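Phosphorylated carbohydrates phosphatase TM_1254 (Thermotoga maritima msb8, PDB 3KBB) removes phosphate from sugar phosphates such as erythrose 4-phosphate, fructose 6-phosphate, 2-deoxyglucose 6-phosphate and mannose 6-phosphate, using a divalent metal ion, preferably cobalt. Local coordinates at residues A3-M8 against E144-V149; L148-L153 against A176-I181. One frame throughout, in Å; residues are numbered along the deposited sequence.

Contact 1: A3-M8 against E144-V149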
ATOM      1  N   ALA A   3      -0.628 -17.982   9.435  1.00 19.53           N
ATOM      2  CA  ALA A   3      -1.206 -16.834   8.766  1.00 18.97           C
ATOM      3  C   ALA A   3      -0.268 -16.227   7.733  1.00 17.82           C
ATOM      4  O   ALA A   3       0.954 -16.376   7.805  1.00 16.73           O
ATOM      5  CB  ALA A   3      -1.610 -15.755   9.780  1.00 18.10           C
ATOM      6  N   VAL A   4      -0.888 -15.550   6.773  1.00 16.88           N
ATOM      7  CA  VAL A   4      -0.156 -14.755   5.790  1.00 17.10           C
ATOM      8  C   VAL A   4      -0.704 -13.319   5.842  1.00 17.86           C
ATOM      9  O   VAL A   4      -1.929 -13.113   5.835  1.00 18.39           O
ATOM     10  CB  VAL A   4      -0.318 -15.328   4.365  1.00 18.30           C
ATOM     11  CG1 VAL A   4       0.419 -14.470   3.329  1.00 17.78           C
ATOM     12  CG2 VAL A   4       0.225 -16.778   4.288  1.00 19.32           C
ATOM     13  N   ILE A   5       0.199 -12.347   5.992  1.00 16.56           N
ATOM     14  CA  ILE A   5      -0.174 -10.949   6.117  1.00 15.61           C
ATOM     15  C   ILE A   5       0.290 -10.149   4.886  1.00 16.84           C
ATOM     16  O   ILE A   5       1.455 -10.247   4.493  1.00 16.94           O
ATOM     17  CB  ILE A   5       0.464 -10.325   7.388  1.00 16.70           C
ATOM     18  CG1 ILE A   5       0.163 -11.168   8.665  1.00 15.65           C
ATOM     19  CG2 ILE A   5      -0.030  -8.894   7.518  1.00 15.72           C
ATOM     20  CD1 ILE A   5       1.061 -10.815   9.881  1.00 17.32           C
ATOM     21  N   PHE A   6      -0.597  -9.354   4.291  1.00 16.08           N
ATOM     22  CA  PHE A   6      -0.259  -8.537   3.140  1.00 17.61           C
ATOM     23  C   PHE A   6      -0.346  -7.072   3.491  1.00 17.20           C
ATOM     24  O   PHE A   6      -1.351  -6.619   4.056  1.00 18.15           O
ATOM     25  CB  PHE A   6      -1.242  -8.779   2.000  1.00 17.36           C
ATOM     26  CG  PHE A   6      -1.045 -10.093   1.290  1.00 18.82           C
ATOM     27  CD1 PHE A   6      -0.364 -10.141   0.062  1.00 18.71           C
ATOM     28  CD2 PHE A   6      -1.524 -11.288   1.853  1.00 22.23           C
ATOM     29  CE1 PHE A   6      -0.184 -11.382  -0.619  1.00 19.38           C
ATOM     30  CE2 PHE A   6      -1.341 -12.508   1.181  1.00 18.96           C
ATOM     31  CZ  PHE A   6      -0.647 -12.538  -0.040  1.00 19.54           C
ATOM     32  N   ASP A   7       0.640  -6.290   3.079  1.00 17.12           N
ATOM     33  CA  ASP A   7       0.418  -4.849   2.933  1.00 18.01           C
ATOM     34  C   ASP A   7      -0.536  -4.608   1.756  1.00 18.29           C
ATOM     35  O   ASP A   7      -0.680  -5.479   0.878  1.00 17.30           O
ATOM     36  CB  ASP A   7       1.756  -4.150   2.685  1.00 18.39           C
ATOM     37  CG  ASP A   7       1.646  -2.639   2.777  1.00 21.42           C
ATOM     38  OD1 ASP A   7       0.783  -2.145   3.528  1.00 20.26           O
ATOM     39  OD2 ASP A   7       2.397  -1.975   2.056  1.00 26.11           O
HETATM   40  N   MSE A   8      -1.224  -3.466   1.742  1.00 17.47           N
HETATM   41  CA  MSE A   8      -2.220  -3.213   0.687  1.00 17.97           C
HETATM   42  C   MSE A   8      -1.585  -2.519  -0.506  1.00 17.99           C
HETATM   43  O   MSE A   8      -1.387  -3.137  -1.567  1.00 17.09           O
HETATM   44  CB  MSE A   8      -3.420  -2.426   1.255  1.00 18.44           C
HETATM   45  CG  MSE A   8      -4.444  -2.260   0.216  1.00 16.15           C
HETATM   46 SE   MSE A   8      -5.985  -1.227   0.843  1.00 22.89          SE
HETATM   47  CE  MSE A   8      -5.167   0.502   1.069  1.00 16.05           C
ATOM     48  N   GLU A 144       3.735  -1.363  16.204  1.00 16.43           N
ATOM     49  CA  GLU A 144       2.319  -1.376  16.639  1.00 16.69           C
ATOM     50  C   GLU A 144       1.337  -2.054  15.660  1.00 16.82           C
ATOM     51  O   GLU A 144       0.520  -2.929  16.054  1.00 17.22           O
ATOM     52  CB  GLU A 144       1.856   0.044  16.974  1.00 17.10           C
ATOM     53  CG  GLU A 144       0.673   0.025  17.896  1.00 18.89           C
ATOM     54  CD  GLU A 144       0.150   1.424  18.236  1.00 21.21           C
ATOM     55  OE1 GLU A 144       0.936   2.386  18.142  1.00 20.32           O
ATOM     56  OE2 GLU A 144      -1.050   1.508  18.616  1.00 23.95           O
ATOM     57  N   ILE A 145       1.382  -1.647  14.397  1.00 15.99           N
ATOM     58  CA  ILE A 145       0.436  -2.179  13.424  1.00 15.40           C
ATOM     59  C   ILE A 145       0.534  -3.699  13.241  1.00 15.73           C
ATOM     60  O   ILE A 145      -0.484  -4.378  13.196  1.00 16.01           O
ATOM     61  CB  ILE A 145       0.509  -1.417  12.093  1.00 15.84           C
ATOM     62  CG1 ILE A 145      -0.752  -1.683  11.248  1.00 17.42           C
ATOM     63  CG2 ILE A 145       1.812  -1.652  11.356  1.00 15.45           C
ATOM     64  CD1 ILE A 145      -0.843  -0.841  10.010  1.00 20.50           C
ATOM     65  N   TYR A 146       1.765  -4.216  13.158  1.00 15.64           N
ATOM     66  CA  TYR A 146       1.926  -5.682  13.040  1.00 15.86           C
ATOM     67  C   TYR A 146       1.606  -6.405  14.337  1.00 15.50           C
ATOM     68  O   TYR A 146       1.083  -7.504  14.287  1.00 14.18           O
ATOM     69  CB  TYR A 146       3.329  -6.038  12.516  1.00 15.39           C
ATOM     70  CG  TYR A 146       3.319  -5.827  11.013  1.00 16.18           C
ATOM     71  CD1 TYR A 146       2.697  -6.762  10.151  1.00 18.56           C
ATOM     72  CD2 TYR A 146       3.891  -4.690  10.444  1.00 17.48           C
ATOM     73  CE1 TYR A 146       2.650  -6.554   8.781  1.00 21.76           C
ATOM     74  CE2 TYR A 146       3.853  -4.462   9.064  1.00 16.41           C
ATOM     75  CZ  TYR A 146       3.217  -5.411   8.236  1.00 18.36           C
ATOM     76  OH  TYR A 146       3.148  -5.228   6.873  1.00 21.96           O
ATOM     77  N   LEU A 147       1.940  -5.809  15.482  1.00 16.24           N
ATOM     78  CA  LEU A 147       1.544  -6.382  16.802  1.00 16.53           C
ATOM     79  C   LEU A 147       0.016  -6.516  16.888  1.00 17.88           C
ATOM     80  O   LEU A 147      -0.505  -7.541  17.377  1.00 18.92           O
ATOM     81  CB  LEU A 147       2.141  -5.520  17.944  1.00 16.27           C
ATOM     82  CG  LEU A 147       3.663  -5.609  18.048  1.00 15.90           C
ATOM     83  CD1 LEU A 147       4.181  -4.439  18.960  1.00 18.42           C
ATOM     84  CD2 LEU A 147       4.163  -6.982  18.549  1.00 18.64           C
ATOM     85  N   LEU A 148      -0.724  -5.514  16.393  1.00 18.04           N
ATOM     86  CA  LEU A 148      -2.193  -5.572  16.412  1.00 18.01           C
ATOM     87  C   LEU A 148      -2.716  -6.648  15.436  1.00 17.95           C
ATOM     88  O   LEU A 148      -3.671  -7.379  15.758  1.00 19.29           O
ATOM     89  CB  LEU A 148      -2.784  -4.199  16.062  1.00 17.54           C
ATOM     90  CG  LEU A 148      -4.321  -4.023  16.163  1.00 18.26           C
ATOM     91  CD1 LEU A 148      -4.861  -4.516  17.507  1.00 20.13           C
ATOM     92  CD2 LEU A 148      -4.704  -2.548  15.858  1.00 19.53           C
ATOM     93  N   VAL A 149      -2.090  -6.762  14.258  1.00 16.98           N
ATOM     94  CA  VAL A 149      -2.452  -7.849  13.320  1.00 17.12           C
ATOM     95  C   VAL A 149      -2.262  -9.213  13.994  1.00 18.12           C
ATOM     96  O   VAL A 149      -3.169 -10.076  13.887  1.00 18.24           O
ATOM     97  CB  VAL A 149      -1.630  -7.805  11.988  1.00 16.48           C
ATOM     98  CG1 VAL A 149      -1.971  -9.046  11.093  1.00 18.98           C
ATOM     99  CG2 VAL A 149      -1.976  -6.530  11.211  1.00 19.48           C
TER
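The OH of Tyr146, whose ring lies beside Ile5, is hydrogen-bonded to OE2 of Glu164; the ring itself lies among aliphatic groups, and its hydroxyl reaches the polar end of the sheet. Ile5 meets the tyrosine at the rim of the ring and not over a face: its CG2 lies near the ring plane, 3.8 Å from Tyr146 CE1. The other branch of Ile5 runs out extended to CD1, which meets Val149 CG1 tip to tip at 3.7 Å. This valine methyl also touches Ile5 CG1, at 3.9 Å; with Val149 already directed at the strand, chi1 of 175° sets CG1 anti to N and places it against both Ile5 carbons. Strand 3-7 is a central strand of the parallel sheet of the Rossmann-like HAD fold, and helix 144-153 packs across it. Val149 extends the packing to Ala104 and Ala106 of the adjoining strand 102-106, while Ile5 and Tyr146 both reach Val162 of strand 160-164 on the other flank. Two residues on from Ile5, Asp7, the nucleophile by similarity, forms a salt bridge through OD1 with Lys140 NZ, and its OD2 lies close to OE1 of the same Glu164.

Contact 2: L148-L153 against A176-I181; sequences LVLERL and AGIERI
Leu150 projects from helix 144-153 against the turn that closes the next helix, 167-175. That helix ends in a Schellman motif, in which Gly177 takes positive phi (95°) and the chain then passes through Ile178 toward strand 181-184 of the parallel HAD sheet. CB of Leu150 leaves the helix in the direction of this loop but is still too distant to touch it. With CG beside the backbone N (chi1 -64°), the branch point comes nearer, 4.4 Å from Ile178 CD1. The two methyls then divide. CD1 continues the chain in extended form and does most of the touching: it lies 3.9 Å from the carbonyl oxygen Ala176 O, a van der Waals approach, and at looser range from Ala176 CB, 4.5 Å away. CD2, turned off the chain axis, has Ile178 CD1 about 4.4 Å away. Pro157 and Val160 touch both Leu150 and Ile178, so the pair sits in an aliphatic cluster between helix, loop and strand 160-164. The chemistry changes across helix 144-153, where NH1 of Arg152 is hydrogen-bonded to Gln135 OE1. Back on the side of the loop, Ile178 answers Leu150 with its long branch, whose outer torsion is anti (chi2 170°) and whose end reaches back toward the helix, bringing Ile178 CD1 to 4.2 Å from Leu150 CD1.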
ATOM      1  N   LEU A 148      -0.724  -5.514  16.393  1.00 18.04           N
ATOM      2  CA  LEU A 148      -2.193  -5.572  16.412  1.00 18.01           C
ATOM      3  C   LEU A 148      -2.716  -6.648  15.436  1.00 17.95           C
ATOM      4  O   LEU A 148      -3.671  -7.379  15.758  1.00 19.29           O
ATOM      5  CB  LEU A 148      -2.784  -4.199  16.062  1.00 17.54           C
ATOM      6  CG  LEU A 148      -4.321  -4.023  16.163  1.00 18.26           C
ATOM      7  CD1 LEU A 148      -4.861  -4.516  17.507  1.00 20.13           C
ATOM      8  CD2 LEU A 148      -4.704  -2.548  15.858  1.00 19.53           C
ATOM      9  N   VAL A 149      -2.090  -6.762  14.258  1.00 16.98           N
ATOM     10  CA  VAL A 149      -2.452  -7.849  13.320  1.00 17.12           C
ATOM     11  C   VAL A 149      -2.262  -9.213  13.994  1.00 18.12           C
ATOM     12  O   VAL A 149      -3.169 -10.076  13.887  1.00 18.24           O
ATOM     13  CB  VAL A 149      -1.630  -7.805  11.988  1.00 16.48           C
ATOM     14  CG1 VAL A 149      -1.971  -9.046  11.093  1.00 18.98           C
ATOM     15  CG2 VAL A 149      -1.976  -6.530  11.211  1.00 19.48           C
ATOM     16  N   LEU A 150      -1.107  -9.408  14.658  1.00 17.71           N
ATOM     17  CA  LEU A 150      -0.800 -10.660  15.372  1.00 17.86           C
ATOM     18  C   LEU A 150      -1.828 -10.922  16.473  1.00 18.98           C
ATOM     19  O   LEU A 150      -2.285 -12.041  16.645  1.00 18.13           O
ATOM     20  CB  LEU A 150       0.609 -10.667  15.936  1.00 18.39           C
ATOM     21  CG  LEU A 150       1.742 -10.616  14.895  1.00 17.66           C
ATOM     22  CD1 LEU A 150       3.077 -10.408  15.582  1.00 20.09           C
ATOM     23  CD2 LEU A 150       1.671 -11.974  14.162  1.00 17.92           C
ATOM     24  N   GLU A 151      -2.195  -9.852  17.179  1.00 19.20           N
ATOM     25  CA  GLU A 151      -3.200  -9.933  18.250  1.00 20.41           C
ATOM     26  C   GLU A 151      -4.535 -10.385  17.747  1.00 20.30           C
ATOM     27  O   GLU A 151      -5.139 -11.298  18.332  1.00 21.70           O
ATOM     28  CB  GLU A 151      -3.328  -8.604  18.971  1.00 20.26           C
ATOM     29  CG  GLU A 151      -4.296  -8.688  20.186  1.00 25.05           C
ATOM     30  CD  GLU A 151      -4.156  -7.506  21.089  1.00 32.50           C
ATOM     31  OE1 GLU A 151      -4.180  -6.373  20.563  1.00 30.31           O
ATOM     32  OE2 GLU A 151      -4.004  -7.722  22.315  1.00 38.70           O
ATOM     33  N   ARG A 152      -5.028  -9.733  16.693  1.00 20.20           N
ATOM     34  CA  ARG A 152      -6.313 -10.032  16.135  1.00 21.33           C
ATOM     35  C   ARG A 152      -6.340 -11.432  15.484  1.00 21.44           C
ATOM     36  O   ARG A 152      -7.363 -12.104  15.506  1.00 22.66           O
ATOM     37  CB  ARG A 152      -6.745  -8.971  15.125  1.00 21.16           C
ATOM     38  CG  ARG A 152      -7.079  -7.580  15.783  1.00 20.53           C
ATOM     39  CD  ARG A 152      -7.742  -6.592  14.776  1.00 24.70           C
ATOM     40  NE  ARG A 152      -7.912  -5.272  15.404  1.00 26.14           N
ATOM     41  CZ  ARG A 152      -8.151  -4.100  14.784  1.00 28.58           C
ATOM     42  NH1 ARG A 152      -8.310  -3.999  13.465  1.00 26.73           N
ATOM     43  NH2 ARG A 152      -8.282  -3.009  15.527  1.00 29.34           N
ATOM     44  N   LEU A 153      -5.214 -11.864  14.909  1.00 20.03           N
ATOM     45  CA  LEU A 153      -5.124 -13.219  14.342  1.00 20.71           C
ATOM     46  C   LEU A 153      -4.977 -14.316  15.426  1.00 21.50           C
ATOM     47  O   LEU A 153      -5.257 -15.508  15.169  1.00 22.20           O
ATOM     48  CB  LEU A 153      -3.864 -13.296  13.473  1.00 18.97           C
ATOM     49  CG  LEU A 153      -3.837 -12.607  12.119  1.00 18.93           C
ATOM     50  CD1 LEU A 153      -2.391 -12.579  11.648  1.00 19.07           C
ATOM     51  CD2 LEU A 153      -4.698 -13.425  11.128  1.00 19.87           C
ATOM     52  N   ALA A 176       8.215  -6.288  15.232  1.00 18.28           N
ATOM     53  CA  ALA A 176       7.132  -7.048  15.858  1.00 19.04           C
ATOM     54  C   ALA A 176       7.515  -8.508  16.071  1.00 18.55           C
ATOM     55  O   ALA A 176       6.718  -9.266  16.595  1.00 20.19           O
ATOM     56  CB  ALA A 176       5.850  -6.959  15.011  1.00 17.15           C
ATOM     57  N   GLY A 177       8.710  -8.899  15.635  1.00 18.88           N
ATOM     58  CA  GLY A 177       9.228 -10.258  15.845  1.00 19.28           C
ATOM     59  C   GLY A 177       9.014 -11.235  14.704  1.00 19.39           C
ATOM     60  O   GLY A 177       9.331 -12.428  14.826  1.00 19.93           O
ATOM     61  N   ILE A 178       8.511 -10.726  13.567  1.00 17.97           N
ATOM     62  CA  ILE A 178       8.236 -11.531  12.389  1.00 17.03           C
ATOM     63  C   ILE A 178       9.525 -11.636  11.544  1.00 18.61           C
ATOM     64  O   ILE A 178      10.126 -10.620  11.167  1.00 20.12           O
ATOM     65  CB  ILE A 178       7.125 -10.905  11.540  1.00 16.00           C
ATOM     66  CG1 ILE A 178       5.820 -10.834  12.357  1.00 12.69           C
ATOM     67  CG2 ILE A 178       6.908 -11.729  10.206  1.00 16.45           C
ATOM     68  CD1 ILE A 178       4.719 -10.004  11.695  1.00 19.15           C
ATOM     69  N   GLU A 179       9.921 -12.866  11.242  1.00 19.59           N
ATOM     70  CA  GLU A 179      11.163 -13.090  10.461  1.00 20.54           C
ATOM     71  C   GLU A 179      10.936 -13.278   8.966  1.00 19.86           C
ATOM     72  O   GLU A 179      11.749 -12.822   8.136  1.00 20.16           O
ATOM     73  CB  GLU A 179      11.946 -14.259  11.057  1.00 22.06           C
ATOM     74  CG  GLU A 179      12.650 -13.855  12.373  1.00 27.13           C
ATOM     75  CD  GLU A 179      13.681 -12.752  12.209  0.50 29.34           C
ATOM     76  OE1 GLU A 179      14.672 -12.952  11.465  0.50 33.17           O
ATOM     77  OE2 GLU A 179      13.514 -11.690  12.843  0.50 30.24           O
ATOM     78  N   ARG A 180       9.861 -13.977   8.616  1.00 18.72           N
ATOM     79  CA  ARG A 180       9.588 -14.290   7.219  1.00 18.61           C
ATOM     80  C   ARG A 180       8.893 -13.143   6.488  1.00 18.66           C
ATOM     81  O   ARG A 180       7.652 -13.161   6.323  1.00 18.06           O
ATOM     82  CB  ARG A 180       8.802 -15.585   7.036  1.00 19.01           C
ATOM     83  CG  ARG A 180       9.394 -16.804   7.727  1.00 21.46           C
ATOM     84  CD  ARG A 180       8.614 -18.043   7.294  1.00 26.44           C
ATOM     85  NE  ARG A 180       9.199 -19.249   7.875  1.00 29.30           N
ATOM     86  CZ  ARG A 180       9.859 -20.182   7.184  0.70 30.40           C
ATOM     87  NH1 ARG A 180      10.031 -20.066   5.860  0.70 25.42           N
ATOM     88  NH2 ARG A 180      10.340 -21.237   7.836  0.70 29.19           N
ATOM     89  N   ILE A 181       9.688 -12.149   6.088  1.00 16.33           N
ATOM     90  CA  ILE A 181       9.178 -10.950   5.403  1.00 16.38           C
ATOM     91  C   ILE A 181       9.696 -10.918   3.978  1.00 17.26           C
ATOM     92  O   ILE A 181      10.927 -10.965   3.778  1.00 16.64           O
ATOM     93  CB  ILE A 181       9.658  -9.671   6.129  1.00 15.17           C
ATOM     94  CG1 ILE A 181       9.192  -9.696   7.600  1.00 15.56           C
ATOM     95  CG2 ILE A 181       9.127  -8.392   5.402  1.00 15.64           C
ATOM     96  CD1 ILE A 181       9.976  -8.733   8.435  1.00 16.07           C
TER

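How the contacts relate
Both contacts are buried and both use helix 144-153; their segments overlap at Leu148 and Val149, but different residues do the touching: Tyr146 and Val149 in contact 1, Leu150 in contact 2. Contact 1 lies deeper, its centre about 12 Å from the centre of the chain against about 17 Å for contact 2. It sets the helix on the central strand, close to Asp7, the probable nucleophile, and carries a tyrosine hydroxyl to the polar end; contact 2 joins the helix to a connecting loop by sparse aliphatic touches and one carbonyl. The two merge directly: Tyr146 CB packs on Ala176 CB at 3.7 Å, and Leu153 CD1 comes within 3.8 Å of Ala3 CB.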